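Local coordinates for PUM-HD domain-containing protein (PDB 7CGF) that binds single-stranded RNA through its Pumilio homology domain and, as a PUF-family protein, probably recognises elements in the 3' untranslated regions of mRNAs, at residues Gly194-Val197 with Val198-Cys201; Ser182-Ile185 with Tyr186-Ser189. The protein carries 2 engineered substitutions. One frame throughout, in Å; residues are numbered along the deposited sequence. Where two conformers were deposited one is given.

Contact 1: Gly194-Val197 with Val198-Cys201; sequences GCRV and VQRC. With nucleotides of chain B.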
loop_
_atom_site.group_PDB
_atom_site.type_symbol
_atom_site.label_atom_id
_atom_site.label_comp_id
_atom_site.label_asym_id
_atom_site.label_seq_id
_atom_site.Cartn_x
_atom_site.Cartn_y
_atom_site.Cartn_z
ATOM N N GLY A 194 1.325 3.917 -8.481
ATOM C CA GLY A 194 2.773 3.760 -8.374
ATOM C C GLY A 194 3.314 4.149 -7.014
ATOM O O GLY A 194 4.293 3.571 -6.543
ATOM N N CYS A 195 2.672 5.105 -6.341
ATOM C CA CYS A 195 3.219 5.546 -5.060
ATOM C C CYS A 195 3.147 4.436 -4.025
ATOM O O CYS A 195 3.994 4.373 -3.129
ATOM C CB CYS A 195 2.495 6.793 -4.555
ATOM S SG CYS A 195 0.767 6.480 -4.054
ATOM N N ARG A 196 2.170 3.534 -4.162
ATOM C CA ARG A 196 2.022 2.425 -3.235
ATOM C C ARG A 196 3.089 1.375 -3.479
ATOM O O ARG A 196 3.550 0.716 -2.544
ATOM C CB ARG A 196 0.626 1.812 -3.397
ATOM C CG ARG A 196 -0.516 2.811 -3.182
ATOM C CD ARG A 196 -0.802 3.047 -1.693
ATOM N NE ARG A 196 -2.062 3.780 -1.537
ATOM C CZ ARG A 196 -2.774 3.837 -0.414
ATOM N NH1 ARG A 196 -2.375 3.193 0.666
ATOM N NH2 ARG A 196 -3.908 4.530 -0.387
ATOM N N VAL A 197 3.468 1.196 -4.741
ATOM C CA VAL A 197 4.586 0.318 -5.067
ATOM C C VAL A 197 5.870 0.843 -4.441
ATOM O O VAL A 197 6.631 0.087 -3.834
ATOM C CB VAL A 197 4.719 0.170 -6.589
ATOM C CG1 VAL A 197 6.009 -0.595 -6.929
ATOM C CG2 VAL A 197 3.513 -0.585 -7.131
ATOM N N VAL A 198 6.121 2.146 -4.568
ATOM C CA VAL A 198 7.328 2.720 -3.965
ATOM C C VAL A 198 7.308 2.533 -2.455
ATOM O O VAL A 198 8.316 2.146 -1.846
ATOM C CB VAL A 198 7.472 4.202 -4.343
ATOM C CG1 VAL A 198 8.712 4.829 -3.635
ATOM C CG2 VAL A 198 7.555 4.384 -5.850
ATOM N N GLN A 199 6.158 2.790 -1.819
ATOM C CA GLN A 199 6.075 2.603 -0.375
ATOM C C GLN A 199 6.349 1.157 0.021
ATOM O O GLN A 199 7.052 0.904 1.011
ATOM C CB GLN A 199 4.709 3.048 0.136
ATOM C CG GLN A 199 4.551 4.550 0.046
ATOM C CD GLN A 199 3.138 4.993 0.325
ATOM O OE1 GLN A 199 2.650 4.860 1.448
ATOM N NE2 GLN A 199 2.457 5.511 -0.707
ATOM N N ARG A 200 5.783 0.197 -0.718
ATOM C CA ARG A 200 5.991 -1.209 -0.389
ATOM C C ARG A 200 7.463 -1.587 -0.524
ATOM O O ARG A 200 8.010 -2.313 0.321
ATOM C CB ARG A 200 5.097 -2.083 -1.277
ATOM C CG ARG A 200 4.511 -3.324 -0.606
ATOM C CD ARG A 200 3.594 -3.006 0.573
ATOM N NE ARG A 200 2.457 -2.180 0.173
ATOM C CZ ARG A 200 2.207 -0.951 0.629
ATOM N NH1 ARG A 200 1.150 -0.273 0.189
ATOM N NH2 ARG A 200 2.989 -0.396 1.535
ATOM N N CYS A 201 8.133 -1.069 -1.559
ATOM C CA CYS A 201 9.570 -1.295 -1.700
ATOM C C CYS A 201 10.349 -0.747 -0.514
ATOM O O CYS A 201 11.276 -1.405 -0.015
ATOM C CB CYS A 201 10.077 -0.664 -2.991
ATOM S SG CYS A 201 9.592 -1.592 -4.424
ATOM P P A B 4 -8.230 11.161 2.198
ATOM O OP1 A B 4 -9.575 11.274 1.588
ATOM O OP2 A B 4 -8.083 10.642 3.576
ATOM O "O5'" A B 4 -7.360 10.256 1.231
ATOM C "C5'" A B 4 -7.574 10.333 -0.164
ATOM C "C4'" A B 4 -6.537 9.574 -0.944
ATOM O "O4'" A B 4 -5.235 9.702 -0.329
ATOM C "C3'" A B 4 -6.708 8.072 -1.065
ATOM O "O3'" A B 4 -7.731 7.690 -1.965
ATOM C "C2'" A B 4 -5.323 7.649 -1.524
ATOM O "O2'" A B 4 -5.161 7.931 -2.905
ATOM C "C1'" A B 4 -4.434 8.616 -0.739
ATOM N N9 A B 4 -3.770 7.963 0.403
ATOM C C8 A B 4 -4.087 7.682 1.710
ATOM N N7 A B 4 -3.110 7.038 2.338
ATOM C C5 A B 4 -2.113 6.880 1.364
ATOM C C6 A B 4 -0.825 6.307 1.307
ATOM N N6 A B 4 -0.184 5.697 2.306
ATOM N N1 A B 4 -0.164 6.378 0.136
ATOM C C2 A B 4 -0.706 6.960 -0.910
ATOM N N3 A B 4 -1.903 7.530 -0.986
ATOM C C4 A B 4 -2.536 7.445 0.187
ATOM P P G B 5 -8.468 6.267 -1.808
ATOM O OP1 G B 5 -9.651 6.309 -2.698
ATOM O OP2 G B 5 -8.644 5.948 -0.368
ATOM O "O5'" G B 5 -7.426 5.208 -2.387
ATOM C "C5'" G B 5 -6.870 5.349 -3.687
ATOM C "C4'" G B 5 -6.102 4.116 -4.106
ATOM O "O4'" G B 5 -5.133 3.764 -3.089
ATOM C "C3'" G B 5 -6.925 2.854 -4.291
ATOM O "O3'" G B 5 -7.533 2.816 -5.564
ATOM C "C2'" G B 5 -5.905 1.741 -4.075
ATOM O "O2'" G B 5 -5.150 1.509 -5.254
ATOM C "C1'" G B 5 -4.981 2.363 -3.030
ATOM N N9 G B 5 -5.291 1.919 -1.662
ATOM C C8 G B 5 -6.300 2.370 -0.845
ATOM N N7 G B 5 -6.303 1.792 0.326
ATOM C C5 G B 5 -5.234 0.905 0.266
ATOM C C6 G B 5 -4.738 0.002 1.236
ATOM O O6 G B 5 -5.158 -0.218 2.382
ATOM N N1 G B 5 -3.633 -0.694 0.759
ATOM C C2 G B 5 -3.061 -0.548 -0.481
ATOM N N2 G B 5 -2.000 -1.336 -0.715
ATOM N N3 G B 5 -3.515 0.287 -1.409
ATOM C C4 G B 5 -4.596 0.973 -0.959
HETATM O O HOH W 1 0.450 2.195 1.445
#
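Q199 and C195, one helical turn apart, meet the same adenine. The Q199 amide presents NE2 to N1 of A4 of chain B at 2.9 Å, with an N-H...N angle of 165°, and its OE1 lies on N6 of that base, accepting a second, less certain bond. One amide thus reads both a donor and an acceptor on the Watson-Crick edge of adenine. C195 adds its sulfur, SG standing 3.5 Å from C2 of A4. The third residue is R196, whose guanidinium slips between two bases of chain B: C5 of A4 is 3.3 Å from its plane, and N9 of the guanosine that follows lies over the opposite face, both offset toward the rim. Such three-residue recognition, with two side chains at the base edge and one stacking between bases, is the PUF RNA code, and cysteine with glutamine is its familiar pair for adenine.

Behind this first shell, Q199 is extended beyond CG (chi2 170°), which carries the amide out to the base, while NE2 also makes a weak bond to C195 O at 3.1 Å. A water accepts from R196 NH1 and, at 2.9 Å, from R200 NH1, tying together two arginines whose like charges do not touch. R200, bent at chi2 and chi3, folds back so that R196 O sits over the centre of its guanidinium; E203 forms a salt bridge with its NH2, and Q160 a hydrogen bond with its NH1. Main-chain bonds from V198, Q199, R200 and C201 reach the residues four earlier. Helix 194-204 lies between helix 155-165, which meets V197 and C201, and helix 230-240, where V233 touches C195 and V198; I185 and M188 of helix 184-189 pack on V198.

Contact 2: Ser182-Ile185 with Tyr186-Ser189; sequences SNTI and YEMS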
loop_
_atom_site.group_PDB
_atom_site.type_symbol
_atom_site.label_atom_id
_atom_site.label_comp_id
_atom_site.label_asym_id
_atom_site.label_seq_id
_atom_site.Cartn_x
_atom_site.Cartn_y
_atom_site.Cartn_z
ATOM N N SER A 182 15.788 8.416 -15.304
ATOM C CA SER A 182 15.971 9.474 -14.309
ATOM C C SER A 182 14.672 9.820 -13.596
ATOM O O SER A 182 14.661 9.980 -12.368
ATOM C CB SER A 182 16.548 10.721 -14.973
ATOM O OG SER A 182 17.841 10.447 -15.467
ATOM N N ASN A 183 13.564 9.908 -14.332
ATOM C CA ASN A 183 12.332 10.446 -13.767
ATOM C C ASN A 183 11.369 9.377 -13.267
ATOM O O ASN A 183 10.271 9.724 -12.833
ATOM C CB ASN A 183 11.613 11.305 -14.800
ATOM C CG ASN A 183 11.156 10.502 -16.012
ATOM O OD1 ASN A 183 11.782 9.499 -16.389
ATOM N ND2 ASN A 183 10.068 10.943 -16.636
ATOM N N THR A 184 11.738 8.100 -13.324
ATOM C CA THR A 184 10.761 7.047 -13.032
ATOM C C THR A 184 10.282 7.105 -11.582
ATOM O O THR A 184 9.089 6.945 -11.313
ATOM C CB THR A 184 11.369 5.680 -13.342
ATOM O OG1 THR A 184 11.884 5.704 -14.677
ATOM C CG2 THR A 184 10.295 4.581 -13.266
ATOM N N ILE A 185 11.192 7.315 -10.628
ATOM C CA ILE A 185 10.762 7.340 -9.231
ATOM C C ILE A 185 9.853 8.531 -8.970
ATOM O O ILE A 185 8.853 8.417 -8.249
ATOM C CB ILE A 185 11.976 7.320 -8.290
ATOM C CG1 ILE A 185 12.364 5.894 -7.983
ATOM C CG2 ILE A 185 11.696 8.105 -7.001
ATOM C CD1 ILE A 185 11.368 5.179 -7.100
ATOM N N TYR A 186 10.136 9.672 -9.597
ATOM C CA TYR A 186 9.227 10.804 -9.472
ATOM C C TYR A 186 7.855 10.452 -10.044
ATOM O O TYR A 186 6.824 10.650 -9.384
ATOM C CB TYR A 186 9.799 12.039 -10.177
ATOM C CG TYR A 186 8.785 13.164 -10.177
ATOM C CD1 TYR A 186 8.632 13.971 -9.067
ATOM C CD2 TYR A 186 7.938 13.361 -11.264
ATOM C CE1 TYR A 186 7.680 14.979 -9.051
ATOM C CE2 TYR A 186 6.980 14.346 -11.250
ATOM C CZ TYR A 186 6.860 15.149 -10.141
ATOM O OH TYR A 186 5.914 16.140 -10.133
ATOM N N GLU A 187 7.843 9.921 -11.276
ATOM C CA GLU A 187 6.607 9.559 -11.965
ATOM C C GLU A 187 5.783 8.600 -11.121
ATOM O O GLU A 187 4.558 8.751 -11.006
ATOM C CB GLU A 187 6.944 8.931 -13.331
ATOM C CG GLU A 187 5.815 8.111 -13.996
ATOM C CD GLU A 187 6.256 7.129 -15.132
ATOM O OE1 GLU A 187 5.358 6.587 -15.823
ATOM O OE2 GLU A 187 7.465 6.877 -15.348
ATOM N N MET A 188 6.442 7.626 -10.500
ATOM C CA MET A 188 5.709 6.655 -9.685
ATOM C C MET A 188 5.238 7.277 -8.380
ATOM O O MET A 188 4.117 7.003 -7.915
ATOM C CB MET A 188 6.579 5.426 -9.399
ATOM C CG MET A 188 6.949 4.594 -10.625
ATOM S SD MET A 188 5.471 3.850 -11.339
ATOM C CE MET A 188 6.183 3.151 -12.855
ATOM N N SER A 189 6.085 8.101 -7.758
ATOM C CA SER A 189 5.735 8.673 -6.463
ATOM C C SER A 189 4.547 9.624 -6.541
ATOM O O SER A 189 3.875 9.829 -5.523
ATOM C CB SER A 189 6.924 9.417 -5.862
ATOM O OG SER A 189 7.993 8.520 -5.606
HETATM O O HOH W 2 12.808 10.079 -10.315
#
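With its hydroxyl beside the backbone N (chi1 -63°), S189 turns OG back onto I185 O, donating to it at 2.8 Å, while E187 reaches back along T184 because its CG lies anti to N (chi1 162°) and the chain beyond stays extended. The serine hydroxyl comes from above the carbonyl plane. S189 N donates to the same oxygen at 2.8 Å from the opposite face, so two bonds from one residue grip I185 O at the last turn of the helix. T184 and E187 run side by side, CG2 of T184 being 4.2 Å from OE2 of E187, whereas OE1 of E187 is paired with K151 and also bonded to H147. CG of M188 lies 3.3 Å from T184 O.

At the start of the helix, E187 N donates almost straight to N183 O at 2.9 Å, and a water bridges S182 O to Y186 N. The ring of Y186 makes a cation-pi contact with R220. I185 packs on V213 and I217 of helix 207-219, and M188 on M150. Serine folding onto the carbonyl four residues back is a common intrahelical bond, here in the short helix of a Pumilio repeat that precedes its RNA-reading helix.

In the fold
The two contacts occupy successive helices of one predicted Pumilio repeat, residues 177-215: contact 2 on helix 184-189 comes first, and contact 1 on helix 194-204 follows. Their centres are about 11 Å apart. They touch directly, CB of C195 resting 3.5 Å from the carbonyl O of S189 and CG2 of V198 lying 3.8 Å from CB of M188. Contact 1 faces the RNA, and its centre lies about 7 Å from the centre of the chain, whereas the centre of contact 2 is about 17 Å from it, its nearest atom still about 7 Å from the nucleic acid. The pair illustrates the division of labour in an all-helical repeat protein: one helix reads bases while its neighbour packs against it.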